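StAR-related lipid transfer protein 13 (PDB 2PSO) stimulates GTP hydrolysis by RhoA, and perhaps by Cdc42, and carries a lipid-binding START domain, the part described here. Local coordinates at residues Q117-Y123 with F136-W142. Numbering follows the deposited sequence.
Sequences QTEIYQY and FVVLRTW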
loop_
_atom_site.group_PDB
_atom_site.type_symbol
_atom_site.label_atom_id
_atom_site.label_comp_id
_atom_site.label_asym_id
_atom_site.label_seq_id
_atom_site.Cartn_x
_atom_site.Cartn_y
_atom_site.Cartn_z
ATOM N N GLN A 117 -17.165 -7.567 10.086
ATOM C CA GLN A 117 -16.286 -6.861 9.158
ATOM C C GLN A 117 -14.835 -6.629 9.580
ATOM O O GLN A 117 -14.167 -5.763 9.040
ATOM C CB GLN A 117 -16.955 -5.579 8.666
ATOM C CG GLN A 117 -18.141 -5.903 7.801
ATOM C CD GLN A 117 -18.799 -4.690 7.231
ATOM O OE1 GLN A 117 -18.394 -3.558 7.496
ATOM N NE2 GLN A 117 -19.839 -4.914 6.441
ATOM N N THR A 118 -14.352 -7.401 10.539
ATOM C CA THR A 118 -12.966 -7.305 10.924
ATOM C C THR A 118 -12.397 -8.706 11.136
ATOM O O THR A 118 -13.104 -9.602 11.636
ATOM C CB THR A 118 -12.724 -6.443 12.206
ATOM O OG1 THR A 118 -12.792 -7.270 13.360
ATOM C CG2 THR A 118 -13.725 -5.320 12.361
ATOM N N GLU A 119 -11.120 -8.880 10.776
ATOM C CA GLU A 119 -10.491 -10.187 10.795
ATOM C C GLU A 119 -8.962 -10.126 10.908
ATOM O O GLU A 119 -8.336 -9.071 10.729
ATOM C CB GLU A 119 -10.891 -10.967 9.543
ATOM C CG GLU A 119 -9.936 -10.915 8.378
ATOM C CD GLU A 119 -10.568 -11.452 7.095
ATOM O OE1 GLU A 119 -11.793 -11.741 7.109
ATOM O OE2 GLU A 119 -9.860 -11.584 6.061
ATOM N N ILE A 120 -8.368 -11.272 11.222
ATOM C CA ILE A 120 -6.936 -11.406 11.164
ATOM C C ILE A 120 -6.509 -12.230 9.942
ATOM O O ILE A 120 -6.827 -13.419 9.790
ATOM C CB ILE A 120 -6.416 -12.018 12.443
ATOM C CG1 ILE A 120 -6.705 -11.070 13.581
ATOM C CG2 ILE A 120 -4.932 -12.249 12.353
ATOM C CD1 ILE A 120 -6.004 -11.467 14.784
ATOM N N TYR A 121 -5.790 -11.591 9.051
ATOM C CA TYR A 121 -5.539 -12.207 7.769
ATOM C C TYR A 121 -4.058 -12.437 7.675
ATOM O O TYR A 121 -3.277 -11.652 8.188
ATOM C CB TYR A 121 -6.009 -11.258 6.666
ATOM C CG TYR A 121 -6.209 -11.900 5.338
ATOM C CD1 TYR A 121 -7.161 -12.890 5.168
ATOM C CD2 TYR A 121 -5.459 -11.515 4.239
ATOM C CE1 TYR A 121 -7.360 -13.477 3.951
ATOM C CE2 TYR A 121 -5.660 -12.094 2.994
ATOM C CZ TYR A 121 -6.610 -13.075 2.861
ATOM O OH TYR A 121 -6.807 -13.684 1.645
ATOM N N GLN A 122 -3.652 -13.506 7.020
ATOM C CA GLN A 122 -2.226 -13.780 6.917
ATOM C C GLN A 122 -1.870 -14.201 5.520
ATOM O O GLN A 122 -2.446 -15.137 5.006
ATOM C CB GLN A 122 -1.838 -14.874 7.913
ATOM C CG GLN A 122 -0.610 -15.661 7.562
ATOM C CD GLN A 122 -0.783 -17.129 7.895
ATOM O OE1 GLN A 122 -1.053 -17.944 7.018
ATOM N NE2 GLN A 122 -0.655 -17.471 9.160
ATOM N N TYR A 123 -0.935 -13.496 4.903
ATOM C CA TYR A 123 -0.465 -13.874 3.580
ATOM C C TYR A 123 1.037 -13.811 3.460
ATOM O O TYR A 123 1.707 -13.266 4.321
ATOM C CB TYR A 123 -1.075 -12.989 2.503
ATOM C CG TYR A 123 -0.889 -11.479 2.676
ATOM C CD1 TYR A 123 0.137 -10.789 2.015
ATOM C CD2 TYR A 123 -1.769 -10.737 3.463
ATOM C CE1 TYR A 123 0.287 -9.409 2.148
ATOM C CE2 TYR A 123 -1.619 -9.370 3.610
ATOM C CZ TYR A 123 -0.597 -8.708 2.951
ATOM O OH TYR A 123 -0.493 -7.334 3.104
ATOM N N PHE A 136 3.174 -11.544 6.130
ATOM C CA PHE A 136 2.211 -10.598 6.687
ATOM C C PHE A 136 1.163 -11.252 7.550
ATOM O O PHE A 136 0.686 -12.339 7.255
ATOM C CB PHE A 136 1.511 -9.802 5.582
ATOM C CG PHE A 136 2.431 -8.901 4.811
ATOM C CD1 PHE A 136 3.364 -9.424 3.923
ATOM C CD2 PHE A 136 2.360 -7.534 4.964
ATOM C CE1 PHE A 136 4.212 -8.604 3.214
ATOM C CE2 PHE A 136 3.207 -6.704 4.244
ATOM C CZ PHE A 136 4.132 -7.240 3.374
ATOM N N VAL A 137 0.804 -10.572 8.620
ATOM C CA VAL A 137 -0.229 -11.026 9.516
ATOM C C VAL A 137 -0.829 -9.750 9.995
ATOM O O VAL A 137 -0.174 -8.940 10.623
ATOM C CB VAL A 137 0.330 -11.778 10.734
ATOM C CG1 VAL A 137 -0.802 -12.136 11.699
ATOM C CG2 VAL A 137 1.111 -13.019 10.288
ATOM N N VAL A 138 -2.097 -9.569 9.712
ATOM C CA VAL A 138 -2.659 -8.256 9.760
ATOM C C VAL A 138 -4.062 -8.271 10.365
ATOM O O VAL A 138 -4.791 -9.241 10.211
ATOM C CB VAL A 138 -2.624 -7.730 8.338
ATOM C CG1 VAL A 138 -3.916 -7.064 7.955
ATOM C CG2 VAL A 138 -1.452 -6.828 8.189
ATOM N N LEU A 139 -4.403 -7.237 11.123
ATOM C CA LEU A 139 -5.775 -6.958 11.489
ATOM C C LEU A 139 -6.402 -6.113 10.341
ATOM O O LEU A 139 -5.907 -5.030 10.049
ATOM C CB LEU A 139 -5.727 -6.161 12.788
ATOM C CG LEU A 139 -7.001 -5.637 13.463
ATOM C CD1 LEU A 139 -7.825 -6.776 13.997
ATOM C CD2 LEU A 139 -6.652 -4.675 14.603
ATOM N N ARG A 140 -7.430 -6.594 9.644
ATOM C CA ARG A 140 -8.079 -5.768 8.595
ATOM C C ARG A 140 -9.487 -5.561 9.023
ATOM O O ARG A 140 -10.111 -6.480 9.540
ATOM C CB ARG A 140 -8.227 -6.470 7.230
ATOM C CG ARG A 140 -7.224 -7.493 6.891
ATOM C CD ARG A 140 -7.844 -8.495 5.997
ATOM N NE ARG A 140 -7.289 -8.474 4.656
ATOM C CZ ARG A 140 -7.686 -9.281 3.685
ATOM N NH1 ARG A 140 -7.135 -9.190 2.490
ATOM N NH2 ARG A 140 -8.622 -10.193 3.918
ATOM N N THR A 141 -10.025 -4.396 8.732
ATOM C CA THR A 141 -11.423 -4.204 8.899
ATOM C C THR A 141 -11.858 -3.471 7.644
ATOM O O THR A 141 -11.043 -2.806 7.021
ATOM C CB THR A 141 -11.734 -3.431 10.236
ATOM O OG1 THR A 141 -13.085 -2.939 10.231
ATOM C CG2 THR A 141 -10.782 -2.278 10.460
ATOM N N TRP A 142 -13.109 -3.608 7.224
ATOM C CA TRP A 142 -13.512 -2.939 5.991
ATOM C C TRP A 142 -14.890 -2.404 6.192
ATOM O O TRP A 142 -15.569 -2.821 7.113
ATOM C CB TRP A 142 -13.476 -3.860 4.795
ATOM C CG TRP A 142 -14.246 -5.117 4.961
ATOM C CD1 TRP A 142 -15.476 -5.383 4.458
ATOM C CD2 TRP A 142 -13.829 -6.309 5.658
ATOM N NE1 TRP A 142 -15.871 -6.658 4.811
ATOM C CE2 TRP A 142 -14.883 -7.245 5.550
ATOM C CE3 TRP A 142 -12.682 -6.662 6.385
ATOM C CZ2 TRP A 142 -14.838 -8.502 6.149
ATOM C CZ3 TRP A 142 -12.636 -7.915 6.980
ATOM C CH2 TRP A 142 -13.708 -8.827 6.848
#
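Glu119 and Arg140 form an antiparallel hydrogen-bonded pair, Glu119 N to Arg140 O and Arg140 N to Glu119 O both measuring 2.9 Å, within two hairpin strands whose directions differ by 156°. Tyr121 with Val138 repeats this pairing, and so does Tyr123 with Phe136, though the bond from Tyr123 N to Phe136 O is weak. On the face these pairs share, Arg140 NH2 meets Glu119 OE2 at 2.8 Å in a salt bridge, entering on the anti side of the carboxylate and well out of its plane. The guanidinium also lies flat on Tyr121 (planes 4° apart), with Arg140 CZ 3.5 Å from the centroid of the Tyr121 ring, a cation-pi stack; Tyr121 CG, anti to the backbone N (chi1 -162°), carries the ring there. Phe136 CB sits over the Tyr123 face, 3.6 Å from its centroid, while the two rings are nearly parallel but slid apart. Gln117 O accepts a bond from Trp142 N (3.0 Å) and lies over one face of the indole, toward its rim; Gln117 CB is 4.2 Å from the five-membered ring's centroid. Replacing Trp142 by an alanine is likely to uncover Gln117 CB and O on the side the ring now covers. Arg96 pairs with Glu119 OE1; with Glu119 and Arg140 both buried, the two arginines probably keep Glu119 ionised, and the bridge to Arg96 links the START-domain sheet to helix 87-96.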